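Local coordinates for protein phenylalanine--tRNA ligase beta subunit (Pyrococcus horikoshii, PDB 2CXI) that charges tRNA(Phe) with phenylalanine using ATP, as the beta partner of an alpha2-beta2 enzyme whose N-terminal beta-subunit part, present here, includes the amino acid-editing domain, at residues F4-K8 / S9-R13; D117-S120 / Q121-L125; L245-N248 / V249-A253. One frame throughout, in Å; residues are numbered along the deposited sequence.

Interaction 1 of 3, residues F4-K8 / S9-R13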
ATOM      1  N   PHE A   4      25.920  38.251   1.764  1.00 22.77           N
ATOM      2  CA  PHE A   4      25.596  37.267   0.729  1.00 22.39           C
ATOM      3  C   PHE A   4      25.571  37.945  -0.613  1.00 21.82           C
ATOM      4  O   PHE A   4      25.272  39.117  -0.703  1.00 22.38           O
ATOM      5  CB  PHE A   4      24.244  36.578   0.996  1.00 21.84           C
ATOM      6  CG  PHE A   4      23.078  37.540   1.157  1.00 20.54           C
ATOM      7  CD1 PHE A   4      22.904  38.247   2.336  1.00 22.29           C
ATOM      8  CD2 PHE A   4      22.163  37.713   0.137  1.00 20.54           C
ATOM      9  CE1 PHE A   4      21.825  39.141   2.493  1.00 19.70           C
ATOM     10  CE2 PHE A   4      21.073  38.561   0.287  1.00 18.63           C
ATOM     11  CZ  PHE A   4      20.912  39.271   1.459  1.00 20.78           C
ATOM     12  N   ASP A   5      25.875  37.175  -1.646  1.00 21.72           N
ATOM     13  CA  ASP A   5      25.911  37.671  -2.988  1.00 22.12           C
ATOM     14  C   ASP A   5      24.591  37.445  -3.710  1.00 21.60           C
ATOM     15  O   ASP A   5      23.894  36.451  -3.472  1.00 22.04           O
ATOM     16  CB  ASP A   5      26.996  36.955  -3.761  1.00 21.62           C
ATOM     17  CG  ASP A   5      28.378  37.203  -3.203  1.00 25.48           C
ATOM     18  OD1 ASP A   5      28.615  38.195  -2.458  1.00 23.55           O
ATOM     19  OD2 ASP A   5      29.306  36.465  -3.532  1.00 26.63           O
ATOM     20  N   VAL A   6      24.256  38.388  -4.585  1.00 20.50           N
ATOM     21  CA  VAL A   6      23.059  38.322  -5.389  1.00 19.17           C
ATOM     22  C   VAL A   6      23.304  38.906  -6.785  1.00 20.09           C
ATOM     23  O   VAL A   6      24.201  39.768  -6.999  1.00 18.12           O
ATOM     24  CB  VAL A   6      21.856  39.063  -4.747  1.00 19.12           C
ATOM     25  CG1 VAL A   6      21.395  38.398  -3.411  1.00 17.90           C
ATOM     26  CG2 VAL A   6      22.169  40.539  -4.505  1.00 18.22           C
ATOM     27  N   SER A   7      22.478  38.454  -7.724  1.00 17.57           N
ATOM     28  CA  SER A   7      22.519  39.003  -9.051  1.00 18.50           C
ATOM     29  C   SER A   7      21.530  40.132  -9.231  1.00 17.57           C
ATOM     30  O   SER A   7      20.367  40.010  -8.842  1.00 17.15           O
ATOM     31  CB  SER A   7      22.367  37.867 -10.095  1.00 17.74           C
ATOM     32  OG  SER A   7      21.706  38.309 -11.238  1.00 19.35           O
ATOM     33  N   LYS A   8      22.000  41.267  -9.782  1.00 17.72           N
ATOM     34  CA  LYS A   8      21.114  42.415 -10.013  1.00 17.62           C
ATOM     35  C   LYS A   8      19.908  42.032 -10.864  1.00 18.07           C
ATOM     36  O   LYS A   8      18.787  42.471 -10.577  1.00 17.26           O
ATOM     37  CB  LYS A   8      21.848  43.592 -10.676  1.00 18.44           C
ATOM     38  CG  LYS A   8      20.953  44.831 -10.984  1.00 17.16           C
ATOM     39  CD  LYS A   8      21.873  45.951 -11.605  1.00 17.40           C
ATOM     40  CE  LYS A   8      21.106  47.260 -11.899  1.00 18.16           C
ATOM     41  NZ  LYS A   8      20.119  47.148 -13.055  1.00 20.22           N
ATOM     42  N   SER A   9      20.132  41.255 -11.923  1.00 18.47           N
ATOM     43  CA  SER A   9      19.006  40.885 -12.815  1.00 19.81           C
ATOM     44  C   SER A   9      18.058  39.880 -12.101  1.00 18.71           C
ATOM     45  O   SER A   9      16.842  39.876 -12.360  1.00 19.05           O
ATOM     46  CB  SER A   9      19.512  40.342 -14.174  1.00 19.15           C
ATOM     47  OG  SER A   9      20.142  39.077 -13.996  1.00 23.05           O
ATOM     48  N   ASP A  10      18.601  39.064 -11.202  1.00 17.50           N
ATOM     49  CA  ASP A  10      17.741  38.138 -10.415  1.00 17.15           C
ATOM     50  C   ASP A  10      16.805  38.966  -9.534  1.00 17.25           C
ATOM     51  O   ASP A  10      15.606  38.742  -9.528  1.00 17.48           O
ATOM     52  CB  ASP A  10      18.583  37.163  -9.604  1.00 17.22           C
ATOM     53  CG  ASP A  10      17.760  36.094  -8.897  1.00 17.84           C
ATOM     54  OD1 ASP A  10      16.800  35.588  -9.499  1.00 19.17           O
ATOM     55  OD2 ASP A  10      18.046  35.662  -7.749  1.00 17.23           O
ATOM     56  N   LEU A  11      17.342  39.958  -8.798  1.00 16.76           N
ATOM     57  CA  LEU A  11      16.508  40.843  -7.978  1.00 17.29           C
ATOM     58  C   LEU A  11      15.420  41.546  -8.781  1.00 16.86           C
ATOM     59  O   LEU A  11      14.231  41.584  -8.374  1.00 17.09           O
ATOM     60  CB  LEU A  11      17.409  41.919  -7.359  1.00 17.94           C
ATOM     61  CG  LEU A  11      18.083  41.849  -5.983  1.00 19.74           C
ATOM     62  CD1 LEU A  11      17.646  40.860  -4.899  1.00 18.46           C
ATOM     63  CD2 LEU A  11      19.571  42.217  -5.974  1.00 18.86           C
ATOM     64  N   GLU A  12      15.806  42.098  -9.931  1.00 16.14           N
ATOM     65  CA  GLU A  12      14.889  42.836 -10.785  1.00 16.48           C
ATOM     66  C   GLU A  12      13.769  41.964 -11.407  1.00 16.30           C
ATOM     67  O   GLU A  12      12.631  42.430 -11.490  1.00 17.15           O
ATOM     68  CB  GLU A  12      15.671  43.645 -11.846  1.00 16.20           C
ATOM     69  CG  GLU A  12      16.494  44.726 -11.119  1.00 17.10           C
ATOM     70  CD  GLU A  12      17.426  45.552 -11.985  1.00 18.64           C
ATOM     71  OE1 GLU A  12      17.809  45.111 -13.102  1.00 20.35           O
ATOM     72  OE2 GLU A  12      17.772  46.684 -11.522  1.00 20.14           O
ATOM     73  N   ARG A  13      14.076  40.739 -11.821  1.00 16.36           N
ATOM     74  CA  ARG A  13      12.996  39.820 -12.274  1.00 17.04           C
ATOM     75  C   ARG A  13      12.042  39.509 -11.131  1.00 16.34           C
ATOM     76  O   ARG A  13      10.833  39.463 -11.346  1.00 18.03           O
ATOM     77  CB  ARG A  13      13.532  38.555 -12.970  1.00 16.73           C
ATOM     78  CG  ARG A  13      14.359  37.587 -12.129  1.00 21.10           C
ATOM     79  CD  ARG A  13      14.464  36.164 -12.702  1.00 19.17           C
ATOM     80  NE  ARG A  13      15.422  35.348 -11.976  1.00 21.83           N
ATOM     81  CZ  ARG A  13      15.943  34.218 -12.456  1.00 24.17           C
ATOM     82  NH1 ARG A  13      15.586  33.766 -13.663  1.00 24.83           N
ATOM     83  NH2 ARG A  13      16.818  33.532 -11.737  1.00 27.56           N
TER
HETATM   84  O   HOH W   1      22.967  40.412 -12.778  1.00 22.85           O
HETATM   85  O   HOH W   2      20.588  36.488  -7.061  1.00 24.22           O

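Interaction 2 of 3, residues D117-S120 / Q121-L125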
ATOM      1  N   ASP A 117      21.108  31.459 -11.385  1.00 23.40           N
ATOM      2  CA  ASP A 117      20.829  32.420 -10.305  1.00 22.33           C
ATOM      3  C   ASP A 117      19.941  31.833  -9.192  1.00 20.91           C
ATOM      4  O   ASP A 117      20.260  31.965  -8.011  1.00 19.72           O
ATOM      5  CB  ASP A 117      20.185  33.665 -10.856  1.00 21.71           C
ATOM      6  CG  ASP A 117      21.218  34.660 -11.454  1.00 24.49           C
ATOM      7  OD1 ASP A 117      22.441  34.395 -11.420  1.00 23.82           O
ATOM      8  OD2 ASP A 117      20.866  35.740 -11.963  1.00 28.49           O
ATOM      9  N   SER A 118      18.812  31.245  -9.566  1.00 20.90           N
ATOM     10  CA  SER A 118      17.901  30.671  -8.541  1.00 21.45           C
ATOM     11  C   SER A 118      18.518  29.493  -7.804  1.00 22.20           C
ATOM     12  O   SER A 118      18.383  29.372  -6.577  1.00 21.17           O
ATOM     13  CB  SER A 118      16.525  30.336  -9.097  1.00 21.16           C
ATOM     14  OG  SER A 118      16.570  29.482 -10.211  1.00 23.09           O
ATOM     15  N   LEU A 119      19.239  28.633  -8.517  1.00 21.76           N
ATOM     16  CA  LEU A 119      19.905  27.509  -7.839  1.00 23.02           C
ATOM     17  C   LEU A 119      21.003  27.966  -6.872  1.00 22.91           C
ATOM     18  O   LEU A 119      21.173  27.432  -5.762  1.00 21.78           O
ATOM     19  CB  LEU A 119      20.498  26.550  -8.889  1.00 23.42           C
ATOM     20  CG  LEU A 119      21.081  25.234  -8.398  1.00 26.51           C
ATOM     21  CD1 LEU A 119      20.015  24.486  -7.514  1.00 25.03           C
ATOM     22  CD2 LEU A 119      21.532  24.431  -9.685  1.00 24.69           C
ATOM     23  N   SER A 120      21.763  28.972  -7.283  1.00 21.84           N
ATOM     24  CA  SER A 120      22.807  29.442  -6.434  1.00 21.82           C
ATOM     25  C   SER A 120      22.231  30.191  -5.189  1.00 20.74           C
ATOM     26  O   SER A 120      22.760  30.038  -4.094  1.00 20.72           O
ATOM     27  CB  SER A 120      23.866  30.232  -7.240  1.00 23.17           C
ATOM     28  OG  SER A 120      23.848  31.588  -6.914  1.00 28.03           O
ATOM     29  N   GLN A 121      21.154  30.958  -5.347  1.00 20.13           N
ATOM     30  CA  GLN A 121      20.493  31.586  -4.202  1.00 20.00           C
ATOM     31  C   GLN A 121      19.967  30.545  -3.157  1.00 21.08           C
ATOM     32  O   GLN A 121      20.112  30.707  -1.921  1.00 19.64           O
ATOM     33  CB  GLN A 121      19.341  32.469  -4.680  1.00 18.53           C
ATOM     34  CG  GLN A 121      19.781  33.809  -5.268  1.00 21.08           C
ATOM     35  CD  GLN A 121      20.666  34.573  -4.281  1.00 19.19           C
ATOM     36  OE1 GLN A 121      20.223  34.907  -3.174  1.00 19.08           O
ATOM     37  NE2 GLN A 121      21.933  34.750  -4.633  1.00 20.31           N
HETATM   38  N   MSE A 122      19.321  29.507  -3.667  1.00 22.53           N
HETATM   39  CA  MSE A 122      18.774  28.449  -2.810  1.00 26.86           C
HETATM   40  C   MSE A 122      19.905  27.792  -2.020  1.00 24.00           C
HETATM   41  O   MSE A 122      19.793  27.631  -0.808  1.00 23.30           O
HETATM   42  CB  MSE A 122      18.004  27.450  -3.679  1.00 26.11           C
HETATM   43  CG  MSE A 122      17.232  26.346  -2.953  1.00 30.07           C
HETATM   44 SE   MSE A 122      16.491  25.014  -4.304  1.00 41.65          SE
HETATM   45  CE  MSE A 122      16.603  26.239  -5.796  1.00 13.12           C
ATOM     46  N   ILE A 123      21.016  27.457  -2.684  1.00 23.06           N
ATOM     47  CA  ILE A 123      22.214  26.917  -2.018  1.00 23.19           C
ATOM     48  C   ILE A 123      22.884  27.868  -1.000  1.00 22.34           C
ATOM     49  O   ILE A 123      23.262  27.453   0.100  1.00 20.78           O
ATOM     50  CB  ILE A 123      23.267  26.413  -3.074  1.00 23.41           C
ATOM     51  CG1 ILE A 123      22.684  25.244  -3.895  1.00 24.64           C
ATOM     52  CG2 ILE A 123      24.599  26.049  -2.401  1.00 23.27           C
ATOM     53  CD1 ILE A 123      23.650  24.622  -4.974  1.00 25.67           C
ATOM     54  N   GLN A 124      23.055  29.132  -1.377  1.00 21.53           N
ATOM     55  CA  GLN A 124      23.647  30.110  -0.462  1.00 21.40           C
ATOM     56  C   GLN A 124      22.734  30.297   0.780  1.00 20.29           C
ATOM     57  O   GLN A 124      23.227  30.387   1.908  1.00 20.28           O
ATOM     58  CB  GLN A 124      23.791  31.434  -1.174  1.00 20.08           C
ATOM     59  CG  GLN A 124      24.399  32.508  -0.335  1.00 22.50           C
ATOM     60  CD  GLN A 124      24.674  33.769  -1.138  1.00 23.32           C
ATOM     61  OE1 GLN A 124      25.808  34.245  -1.179  1.00 25.83           O
ATOM     62  NE2 GLN A 124      23.626  34.338  -1.724  1.00 19.81           N
ATOM     63  N   LEU A 125      21.426  30.332   0.552  1.00 20.02           N
ATOM     64  CA  LEU A 125      20.454  30.485   1.650  1.00 20.17           C
ATOM     65  C   LEU A 125      20.512  29.295   2.623  1.00 20.22           C
ATOM     66  O   LEU A 125      20.550  29.441   3.862  1.00 19.24           O
ATOM     67  CB  LEU A 125      19.039  30.747   1.123  1.00 20.11           C
ATOM     68  CG  LEU A 125      17.954  30.979   2.201  1.00 19.56           C
ATOM     69  CD1 LEU A 125      18.283  32.183   3.074  1.00 19.76           C
ATOM     70  CD2 LEU A 125      16.597  31.146   1.516  1.00 21.00           C
TER
HETATM   71  O   HOH W   3      22.276  34.248  -7.376  1.00 29.36           O

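Interaction 3 of 3, residues L245-N248 / V249-A253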
ATOM      1  N   LEU A 245      10.985  27.328  11.552  1.00 15.77           N
ATOM      2  CA  LEU A 245      11.304  28.680  11.056  1.00 15.98           C
ATOM      3  C   LEU A 245      12.138  28.592   9.785  1.00 13.80           C
ATOM      4  O   LEU A 245      11.785  29.194   8.770  1.00 13.92           O
ATOM      5  CB  LEU A 245      12.030  29.496  12.138  1.00 14.70           C
ATOM      6  CG  LEU A 245      12.177  31.004  11.885  1.00 17.78           C
ATOM      7  CD1 LEU A 245      13.319  31.312  10.860  1.00 19.65           C
ATOM      8  CD2 LEU A 245      10.828  31.640  11.524  1.00 22.64           C
ATOM      9  N   ALA A 246      13.223  27.809   9.847  1.00 12.81           N
ATOM     10  CA  ALA A 246      14.147  27.650   8.729  1.00 14.09           C
ATOM     11  C   ALA A 246      13.420  27.050   7.486  1.00 13.22           C
ATOM     12  O   ALA A 246      13.580  27.502   6.329  1.00 12.43           O
ATOM     13  CB  ALA A 246      15.284  26.745   9.163  1.00 13.00           C
ATOM     14  N   LEU A 247      12.573  26.064   7.728  1.00 13.08           N
ATOM     15  CA  LEU A 247      11.800  25.460   6.628  1.00 12.30           C
ATOM     16  C   LEU A 247      10.871  26.512   5.996  1.00 12.99           C
ATOM     17  O   LEU A 247      10.741  26.600   4.764  1.00 12.46           O
ATOM     18  CB  LEU A 247      10.938  24.311   7.198  1.00 12.09           C
ATOM     19  CG  LEU A 247      10.069  23.588   6.155  1.00 15.61           C
ATOM     20  CD1 LEU A 247      11.021  22.759   5.182  1.00 14.39           C
ATOM     21  CD2 LEU A 247       9.014  22.676   6.845  1.00 13.50           C
ATOM     22  N   ASN A 248      10.217  27.306   6.847  1.00 12.74           N
ATOM     23  CA  ASN A 248       9.341  28.344   6.401  1.00 13.19           C
ATOM     24  C   ASN A 248      10.064  29.358   5.528  1.00 13.49           C
ATOM     25  O   ASN A 248       9.527  29.780   4.505  1.00 14.25           O
ATOM     26  CB  ASN A 248       8.658  29.032   7.578  1.00 12.30           C
ATOM     27  CG  ASN A 248       7.647  28.087   8.335  1.00 14.90           C
ATOM     28  OD1 ASN A 248       7.146  28.420   9.432  1.00 21.63           O
ATOM     29  ND2 ASN A 248       7.334  26.979   7.731  1.00 11.84           N
ATOM     30  N   VAL A 249      11.254  29.778   5.964  1.00 13.10           N
ATOM     31  CA  VAL A 249      12.078  30.673   5.157  1.00 12.77           C
ATOM     32  C   VAL A 249      12.374  30.033   3.761  1.00 12.32           C
ATOM     33  O   VAL A 249      12.172  30.666   2.728  1.00 11.59           O
ATOM     34  CB  VAL A 249      13.370  31.075   5.936  1.00 12.73           C
ATOM     35  CG1 VAL A 249      14.403  31.742   4.994  1.00 14.49           C
ATOM     36  CG2 VAL A 249      13.006  31.995   7.139  1.00 13.61           C
HETATM   37  N   MSE A 250      12.834  28.784   3.747  1.00 13.72           N
HETATM   38  CA  MSE A 250      13.171  28.067   2.488  1.00 14.36           C
HETATM   39  C   MSE A 250      11.985  28.008   1.530  1.00 14.05           C
HETATM   40  O   MSE A 250      12.127  28.318   0.347  1.00 13.08           O
HETATM   41  CB  MSE A 250      13.645  26.622   2.744  1.00 14.46           C
HETATM   42  CG  MSE A 250      14.990  26.469   3.445  1.00 19.69           C
HETATM   43 SE   MSE A 250      16.538  27.298   2.409  1.00 31.76          SE
HETATM   44  CE  MSE A 250      16.086  26.793   0.628  1.00 24.67           C
ATOM     45  N   VAL A 251      10.832  27.537   2.014  1.00 14.28           N
ATOM     46  CA  VAL A 251       9.680  27.369   1.112  1.00 14.42           C
ATOM     47  C   VAL A 251       9.054  28.692   0.639  1.00 14.33           C
ATOM     48  O   VAL A 251       8.557  28.756  -0.474  1.00 14.59           O
ATOM     49  CB  VAL A 251       8.553  26.438   1.724  1.00 14.97           C
ATOM     50  CG1 VAL A 251       9.137  25.089   2.174  1.00 13.82           C
ATOM     51  CG2 VAL A 251       7.829  27.108   2.902  1.00 13.08           C
ATOM     52  N   THR A 252       9.042  29.729   1.488  1.00 14.45           N
ATOM     53  CA  THR A 252       8.537  31.017   1.039  1.00 14.94           C
ATOM     54  C   THR A 252       9.500  31.694   0.066  1.00 14.75           C
ATOM     55  O   THR A 252       9.049  32.384  -0.840  1.00 14.87           O
ATOM     56  CB  THR A 252       8.121  31.962   2.196  1.00 16.40           C
ATOM     57  OG1 THR A 252       9.233  32.212   3.063  1.00 15.13           O
ATOM     58  CG2 THR A 252       7.027  31.279   3.111  1.00 15.35           C
ATOM     59  N   ALA A 253      10.801  31.473   0.221  1.00 14.64           N
ATOM     60  CA  ALA A 253      11.722  31.970  -0.805  1.00 15.24           C
ATOM     61  C   ALA A 253      11.395  31.334  -2.177  1.00 15.16           C
ATOM     62  O   ALA A 253      11.319  32.024  -3.197  1.00 15.23           O
ATOM     63  CB  ALA A 253      13.167  31.707  -0.398  1.00 15.02           C
TER

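Interaction 1 of 3, residues F4-K8 / S9-R13
K8 and E12, one helical turn apart, illustrate a lysine-glutamate salt bridge at the start of a helix. The lysine runs extended as far as CE and then bends (chi4 -70°), bringing NZ to 2.8 Å from E12 OE2 on its syn side; the second bond, to OE1, is weak. OE2 also accepts from W24 NE1 and F19 N. Capping comes from S7, the N-cap: its OG receives D10 N at 3.2 Å and S9 OG at 3.3 Å, and it also bonds D117 OD2. One water joins S7 OG to S9 N, and another links S7 N with D10 OD2. In a further ion pair, R13 meets D10 OD1 side-on in the guanidinium plane, NE at 2.8 Å and NH2 at 3.0 Å; R257 takes the other oxygen. Apolar contact is limited to V6 CG2 against L11 CD2, crossing nearly at right angles. At 3.4 Å this is tighter than usual, and with L11 in an unusual conformation (chi1 -93°) its detail is doubtful. With several donors converging on OE2 and OD1, E12 and D10 are probably stabilised as anions, and the helix start is fixed to the strand by polar bonds.

Interaction 2 of 3, residues D117-S120 / Q121-L125
L119 makes the apolar side-chain contacts across this turn, with M122 and I123. Its CD1 lies 4.2 Å from CE of M122, a selenomethionine, and its CG lies 4.3 Å from CD1 of I123. The M122 chain runs straight out to SE and then turns back (chi3 -20°), which returns CE toward the preceding turn, near the S118 carbonyl. I123 places CG1 3.2 Å from L119 O.

The backbone bonds follow the regular i to i+4 pattern, D117 O to Q121 N through S120 O to Q124 N, all between 2.9 and 3.1 Å. Water adds a polar bridge on another side: one molecule accepts a hydrogen bond from Q121 NE2 at 2.8 Å, donates to D117 O and also bonds S120 OG. With Q121 CG anti to its own carbonyl carbon (chi1 -77°), that atom lies against D117 O; the bend at chi2 (-54°) then swings the amide to this water.

Partners beyond the turn fix the polar ends. Q121 NE2 bonds D5 O, Q121 OE1 accepts from A62 N, and D117 OD1 forms a salt bridge with K44. S118 OG bonds D115 N, next to the helix start. This is a regular alpha-helix wedged between two parts of the fold, its polar flank turned to strand 3-7 and helix 8-15 and its apolar flank, with M122 and L125, to helix 240-255, within the B3/4 domain range.

Interaction 3 of 3, residues L245-N248 / V249-A253
T252 meets the flat backbone carbonyl of N248 from both faces. The hydroxyl OG1 donates to N248 O at 2.8 Å from one side of the carbonyl plane, tilted 24° from it. The backbone N of T252 donates at 3.1 Å from the opposite side, as the ordinary helical bond. The hydroxyl gets there because it sits between the backbone N and the carbonyl carbon (chi1 59°), so that its proton is spent inside the helix, a common way for a buried threonine to satisfy its hydroxyl. CG2 of the same residue also presses on N248 O, at 3.2 Å.

Elsewhere the turn is held by routine bonds from V249, M250 and V251 to the carbonyls of L245, A246 and L247. Apolar side chains meet at ordinary van der Waals distance. L245 CD1 reaches V249 CG2 at 3.8 Å, the two side chains meeting at a slant, and L247 CD1 stands 4.2 Å from V251 CG1. V251 also spreads its two methyls over the backbone, CG1 against L247 O and CG2 between L247 O and N248 O. The selenomethionine M250 lays CG 3.4 Å from A246 O, then folds at chi2 (-60°) and leads its selenium away from the turn.

All the touching residues are buried, as befits alpha/beta layer packing inside the B3/4 domain range. Helix 240-255 is flanked by strands 103-110 and 231-237 of the mixed sheet, on which L247 and V251 pack; A246 touches V235 of the latter strand and I129 of helix 116-133. L245, V249 and M250 also face that helix, through F133, I129 and M122. Loop residues also lie alongside, P276 and L278 beside N248, F328 beside T252 and D330 beside L245.

The three contacts form a series from the N-terminal strand to the middle of the molecule. Interactions 1 and 2, with centres 11 Å apart, are joined by probable hydrogen bonds: S7 OG lies 2.8 Å from D117 OD2, and D5 O lies 2.8 Å from Q124 NE2. Interactions 2 and 3, centres 13 Å apart, meet through apolar packing instead, with M122 CG 3.8 Å from M250 CE. Interactions 1 and 3 do not touch, their nearest atoms being about 9 Å apart, so helix 116-133 is the intermediary. Of the three, interaction 3 comes near a predicted magnesium site shared with the alpha subunit: the L245 side chain is about 7 Å from that of D331.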